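Local coordinates for protein putative methyltransferase (Porphyromonas gingivalis, PDB 3LL7) that is a putative methyltransferase that probably transfers methyl groups from S-adenosylmethionine to an acceptor not yet identified, at residues A[15-20]-A[34-39]; A[82-87]-A[104-109]. One frame throughout, in Å; residues are numbered along the deposited sequence.

Interaction 1. Residues A[15-20]-A[34-39]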
loop_
_atom_site.group_PDB
_atom_site.type_symbol
_atom_site.label_atom_id
_atom_site.label_comp_id
_atom_site.label_asym_id
_atom_site.label_seq_id
_atom_site.Cartn_x
_atom_site.Cartn_y
_atom_site.Cartn_z
ATOM N N THR A 15 -30.519 4.489 1.263
ATOM C CA THR A 15 -29.884 4.203 -0.022
ATOM C C THR A 15 -30.867 4.347 -1.191
ATOM O O THR A 15 -30.460 4.783 -2.274
ATOM C CB THR A 15 -29.229 2.804 -0.061
ATOM O OG1 THR A 15 -30.206 1.805 0.241
ATOM C CG2 THR A 15 -28.125 2.696 0.997
ATOM N N ARG A 16 -32.133 3.956 -0.986
ATOM C CA ARG A 16 -33.170 4.198 -2.027
ATOM C C ARG A 16 -33.312 5.718 -2.287
ATOM O O ARG A 16 -33.337 6.163 -3.447
ATOM C CB ARG A 16 -34.479 3.497 -1.618
ATOM C CG ARG A 16 -35.788 3.876 -2.374
ATOM C CD ARG A 16 -36.971 3.050 -1.815
ATOM N NE ARG A 16 -37.268 3.348 -0.406
ATOM C CZ ARG A 16 -38.011 4.380 0.003
ATOM N NH1 ARG A 16 -38.244 4.562 1.311
ATOM N NH2 ARG A 16 -38.573 5.203 -0.893
ATOM N N TRP A 17 -33.370 6.526 -1.219
ATOM C CA TRP A 17 -33.501 7.984 -1.402
ATOM C C TRP A 17 -32.245 8.619 -2.047
ATOM O O TRP A 17 -32.370 9.509 -2.898
ATOM C CB TRP A 17 -33.785 8.674 -0.076
ATOM C CG TRP A 17 -35.177 8.419 0.482
ATOM C CD1 TRP A 17 -36.383 8.409 -0.209
ATOM C CD2 TRP A 17 -35.494 8.196 1.851
ATOM N NE1 TRP A 17 -37.418 8.156 0.681
ATOM C CE2 TRP A 17 -36.896 8.036 1.944
ATOM C CE3 TRP A 17 -34.717 8.113 3.017
ATOM C CZ2 TRP A 17 -37.551 7.777 3.169
ATOM C CZ3 TRP A 17 -35.360 7.854 4.251
ATOM C CH2 TRP A 17 -36.772 7.699 4.309
ATOM N N ALA A 18 -31.058 8.146 -1.652
ATOM C CA ALA A 18 -29.783 8.632 -2.249
ATOM C C ALA A 18 -29.742 8.399 -3.743
ATOM O O ALA A 18 -29.207 9.223 -4.493
ATOM C CB ALA A 18 -28.593 7.948 -1.619
ATOM N N LYS A 19 -30.293 7.266 -4.167
ATOM C CA LYS A 19 -30.390 6.955 -5.586
ATOM C C LYS A 19 -31.494 7.740 -6.303
ATOM O O LYS A 19 -31.276 8.311 -7.382
ATOM C CB LYS A 19 -30.610 5.445 -5.758
ATOM C CG LYS A 19 -30.896 5.021 -7.188
ATOM C CD LYS A 19 -30.875 3.500 -7.341
ATOM C CE LYS A 19 -31.207 3.096 -8.778
ATOM N NZ LYS A 19 -31.064 1.621 -8.959
ATOM N N LEU A 20 -32.690 7.744 -5.716
ATOM C CA LEU A 20 -33.842 8.447 -6.317
ATOM C C LEU A 20 -33.521 9.938 -6.500
ATOM O O LEU A 20 -33.872 10.540 -7.518
ATOM C CB LEU A 20 -35.084 8.276 -5.424
ATOM C CG LEU A 20 -36.362 8.931 -5.941
ATOM C CD1 LEU A 20 -36.728 8.332 -7.274
ATOM C CD2 LEU A 20 -37.519 8.757 -4.939
ATOM N N ASN A 34 -38.297 16.835 -1.926
ATOM C CA ASN A 34 -38.302 15.406 -1.949
ATOM C C ASN A 34 -39.142 14.899 -0.773
ATOM O O ASN A 34 -39.607 15.656 0.083
ATOM C CB ASN A 34 -36.864 14.871 -1.897
ATOM C CG ASN A 34 -36.108 15.373 -0.702
ATOM O OD1 ASN A 34 -36.546 15.182 0.431
ATOM N ND2 ASN A 34 -34.979 16.052 -0.943
ATOM N N ASP A 35 -39.318 13.599 -0.778
ATOM C CA ASP A 35 -40.116 12.811 0.181
ATOM C C ASP A 35 -39.297 12.246 1.340
ATOM O O ASP A 35 -39.736 11.299 2.019
ATOM C CB ASP A 35 -40.777 11.672 -0.553
ATOM C CG ASP A 35 -41.771 12.162 -1.587
ATOM O OD1 ASP A 35 -42.439 13.195 -1.335
ATOM O OD2 ASP A 35 -41.872 11.521 -2.640
ATOM N N ILE A 36 -38.113 12.796 1.555
ATOM C CA ILE A 36 -37.266 12.328 2.652
ATOM C C ILE A 36 -37.708 12.972 3.959
ATOM O O ILE A 36 -37.752 14.197 4.060
ATOM C CB ILE A 36 -35.780 12.652 2.399
ATOM C CG1 ILE A 36 -35.329 12.190 1.008
ATOM C CG2 ILE A 36 -34.884 12.059 3.522
ATOM C CD1 ILE A 36 -34.019 12.822 0.569
ATOM N N PRO A 37 -38.026 12.156 4.986
ATOM C CA PRO A 37 -38.403 12.769 6.248
ATOM C C PRO A 37 -37.237 13.597 6.762
ATOM O O PRO A 37 -36.076 13.274 6.463
ATOM C CB PRO A 37 -38.662 11.562 7.169
ATOM C CG PRO A 37 -39.059 10.485 6.262
ATOM C CD PRO A 37 -38.269 10.708 4.983
ATOM N N PRO A 38 -37.532 14.679 7.509
ATOM C CA PRO A 38 -36.506 15.609 7.994
ATOM C C PRO A 38 -35.347 14.908 8.674
ATOM O O PRO A 38 -34.186 15.249 8.416
ATOM C CB PRO A 38 -37.261 16.459 9.019
ATOM C CG PRO A 38 -38.670 16.432 8.573
ATOM C CD PRO A 38 -38.878 15.045 8.007
ATOM N N GLU A 39 -35.652 13.925 9.526
ATOM C CA GLU A 39 -34.617 13.255 10.321
ATOM C C GLU A 39 -33.625 12.404 9.503
ATOM O O GLU A 39 -32.585 12.015 10.018
ATOM C CB GLU A 39 -35.243 12.458 11.472
ATOM C CG GLU A 39 -36.049 11.233 11.088
ATOM C CD GLU A 39 -37.541 11.534 10.800
ATOM O OE1 GLU A 39 -37.913 12.682 10.446
ATOM O OE2 GLU A 39 -38.359 10.600 10.933
#

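Interaction 2. Residues A[82-87]-A[104-109]. With FMT (formic acid), chain D.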
loop_
_atom_site.group_PDB
_atom_site.type_symbol
_atom_site.label_atom_id
_atom_site.label_comp_id
_atom_site.label_asym_id
_atom_site.label_seq_id
_atom_site.Cartn_x
_atom_site.Cartn_y
_atom_site.Cartn_z
ATOM N N VAL A 82 -6.592 -2.197 -5.153
ATOM C CA VAL A 82 -5.502 -3.056 -5.633
ATOM C C VAL A 82 -4.735 -3.797 -4.539
ATOM O O VAL A 82 -4.409 -4.974 -4.711
ATOM C CB VAL A 82 -4.552 -2.337 -6.615
ATOM C CG1 VAL A 82 -5.050 -2.518 -8.046
ATOM C CG2 VAL A 82 -4.432 -0.870 -6.271
ATOM N N THR A 83 -4.469 -3.148 -3.408
ATOM C CA THR A 83 -3.735 -3.831 -2.339
ATOM C C THR A 83 -4.618 -4.820 -1.606
ATOM O O THR A 83 -4.160 -5.912 -1.231
ATOM C CB THR A 83 -3.120 -2.857 -1.329
ATOM O OG1 THR A 83 -4.143 -1.997 -0.792
ATOM C CG2 THR A 83 -2.052 -2.021 -2.010
ATOM N N SER A 84 -5.893 -4.454 -1.412
ATOM C CA SER A 84 -6.809 -5.378 -0.756
ATOM C C SER A 84 -6.779 -6.691 -1.517
ATOM O O SER A 84 -6.612 -7.718 -0.916
ATOM C CB SER A 84 -8.228 -4.827 -0.678
ATOM O OG SER A 84 -8.836 -4.839 -1.956
ATOM N N SER A 85 -6.885 -6.660 -2.845
ATOM C CA SER A 85 -6.879 -7.926 -3.614
ATOM C C SER A 85 -5.579 -8.745 -3.652
ATOM O O SER A 85 -5.624 -9.974 -3.837
ATOM C CB SER A 85 -7.442 -7.736 -5.030
ATOM O OG SER A 85 -6.955 -6.556 -5.664
ATOM N N TYR A 86 -4.421 -8.087 -3.528
ATOM C CA TYR A 86 -3.135 -8.799 -3.400
ATOM C C TYR A 86 -3.119 -9.722 -2.188
ATOM O O TYR A 86 -2.552 -10.808 -2.226
ATOM C CB TYR A 86 -1.984 -7.794 -3.248
ATOM C CG TYR A 86 -0.613 -8.422 -3.041
ATOM C CD1 TYR A 86 0.097 -8.973 -4.110
ATOM C CD2 TYR A 86 -0.020 -8.450 -1.770
ATOM C CE1 TYR A 86 1.350 -9.540 -3.931
ATOM C CE2 TYR A 86 1.235 -8.993 -1.583
ATOM C CZ TYR A 86 1.910 -9.551 -2.663
ATOM O OH TYR A 86 3.131 -10.080 -2.495
ATOM N N LYS A 87 -3.733 -9.268 -1.102
ATOM C CA LYS A 87 -3.855 -10.065 0.120
ATOM C C LYS A 87 -4.514 -11.413 -0.122
ATOM O O LYS A 87 -4.224 -12.375 0.600
ATOM C CB LYS A 87 -4.692 -9.336 1.175
ATOM C CG LYS A 87 -4.030 -8.103 1.740
ATOM C CD LYS A 87 -5.061 -7.325 2.568
ATOM C CE LYS A 87 -4.494 -5.976 2.967
ATOM N NZ LYS A 87 -4.517 -4.985 1.850
ATOM N N LEU A 104 -14.260 -0.753 7.004
ATOM C CA LEU A 104 -15.206 -0.701 5.873
ATOM C C LEU A 104 -15.410 -2.102 5.298
ATOM O O LEU A 104 -16.435 -2.404 4.647
ATOM C CB LEU A 104 -14.649 0.262 4.793
ATOM C CG LEU A 104 -15.568 0.785 3.698
ATOM C CD1 LEU A 104 -16.898 1.285 4.259
ATOM C CD2 LEU A 104 -14.869 1.927 2.954
ATOM N N GLY A 105 -14.419 -2.974 5.530
ATOM C CA GLY A 105 -14.562 -4.399 5.197
ATOM C C GLY A 105 -13.951 -4.814 3.858
ATOM O O GLY A 105 -14.127 -5.954 3.405
ATOM N N ILE A 106 -13.222 -3.914 3.212
ATOM C CA ILE A 106 -12.665 -4.280 1.913
ATOM C C ILE A 106 -11.547 -5.327 1.998
ATOM O O ILE A 106 -11.408 -6.148 1.086
ATOM C CB ILE A 106 -12.215 -3.071 1.101
ATOM C CG1 ILE A 106 -11.907 -3.504 -0.338
ATOM C CG2 ILE A 106 -11.043 -2.393 1.786
ATOM C CD1 ILE A 106 -11.505 -2.386 -1.259
ATOM N N ASP A 107 -10.765 -5.310 3.080
ATOM C CA ASP A 107 -9.793 -6.374 3.303
ATOM C C ASP A 107 -10.532 -7.692 3.587
ATOM O O ASP A 107 -10.171 -8.735 3.045
ATOM C CB ASP A 107 -8.828 -5.994 4.445
ATOM C CG ASP A 107 -7.843 -4.881 4.041
ATOM O OD1 ASP A 107 -7.601 -4.702 2.838
ATOM O OD2 ASP A 107 -7.295 -4.192 4.925
ATOM N N PHE A 108 -11.568 -7.645 4.425
ATOM C CA PHE A 108 -12.313 -8.852 4.769
ATOM C C PHE A 108 -12.898 -9.443 3.497
ATOM O O PHE A 108 -12.785 -10.641 3.283
ATOM C CB PHE A 108 -13.455 -8.547 5.736
ATOM C CG PHE A 108 -14.258 -9.737 6.128
ATOM C CD1 PHE A 108 -13.729 -10.689 6.994
ATOM C CD2 PHE A 108 -15.584 -9.886 5.692
ATOM C CE1 PHE A 108 -14.494 -11.805 7.413
ATOM C CE2 PHE A 108 -16.352 -10.999 6.095
ATOM C CZ PHE A 108 -15.799 -11.962 6.954
ATOM N N ILE A 109 -13.468 -8.593 2.645
ATOM C CA ILE A 109 -14.044 -9.047 1.363
ATOM C C ILE A 109 -12.962 -9.721 0.486
ATOM O O ILE A 109 -13.213 -10.773 -0.120
ATOM C CB ILE A 109 -14.738 -7.878 0.601
ATOM C CG1 ILE A 109 -15.924 -7.325 1.419
ATOM C CG2 ILE A 109 -15.212 -8.306 -0.797
ATOM C CD1 ILE A 109 -17.047 -8.285 1.567
HETATM C C FMT D . -10.565 -2.072 5.365
HETATM O O1 FMT D . -10.929 -3.238 5.509
HETATM O O2 FMT D . -11.334 -1.112 5.429
#

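Interaction 1. Residues A[15-20]-A[34-39]
The indole of W17 receives I36 CG1 over one face and NH1 of its helix neighbour R16 over the opposite face, both offset toward the rim, a good example of a large ring contacted from two sides. CG1 of I36 lies 4.1 Å from the centroid of the W17 five-membered ring and 21° off its normal, a CH-pi contact. With chi1 of -51°, I36 sets CG1 beside its own backbone N and over the pyrrole part, while CG2 reaches the six-membered ring, 4.0 Å from W17 CE3. P37 approaches the far end of the indole obliquely, its CD 3.4 Å from W17 CH2, and the two side chains cross at roughly a right angle. Across the interface the grip is apolar. The turn that presents I36 is probably steadied from within: in one of the two conformers of N34, its OD1 accepts from I36 N at 3.1 Å, forming an Asx turn. Further out, Y21 packs against I36 and hydrogen-bonds D35 N through its hydroxyl. The contact thus ties the C-terminal end of helix 8-20 to the turn leading into helix 38-57, whose V44 touches both W17 and I36.

Interaction 2. Residues A[82-87]-A[104-109]
S84, K87, I106 and D107 form the tight, fully buried part of this contact, where the CA atoms of S84 and D107 come within 5.1 Å. S84 CB packs 3.6 Å from D107 OD1, while its hydroxyl, bonded to A81 O, lies against the end of I106 in the conformer given. K87 bends at its last torsion (chi4 77°), laying CE 3.4 Å from D107 OD1; its NZ pairs mainly with E239 and, at 3.3 Å, only weakly with D107 OD1 in a salt bridge. D107 is also held by S79 at OD1 and by Y168 at OD2, several bonds that should fix the turn of its carboxylate. The loose, solvent side belongs to V82 and S85, which point away. Beyond D107 sits a formate, probably from crystallisation: D107 N donates to its O1 at 3.2 Å and a nearly straight 168°, whereas L104 N reaches O2 only weakly. G105, at a positive phi, takes the N-cap position of helix 106-112. A glycine-rich loop between strand 96-99 and this helix is the place where Rossmann-like class I methyltransferases bind S-adenosylmethionine, and the formate may mark part of that pocket.

Taken together, the two contacts illustrate how chemistry follows position. The centre of interaction 1 lies about 36 Å from the centre of the chain, partly buried, in the N-terminal helical part, and the contact relies on apolar atoms around a single aromatic ring. The centre of interaction 2 is about 11 Å from that of the chain; wholly buried, it matches charged groups with several partners. They use different helices and come in series along the chain, with nearest atoms about 12 Å apart. Interaction 1 joins helix 8-20 to the start of helix 38-57 across a connection that includes helix 26-31; interaction 2 joins helix 81-86 and K87 to the first turn of helix 106-112, just after the probable cofactor-binding loop.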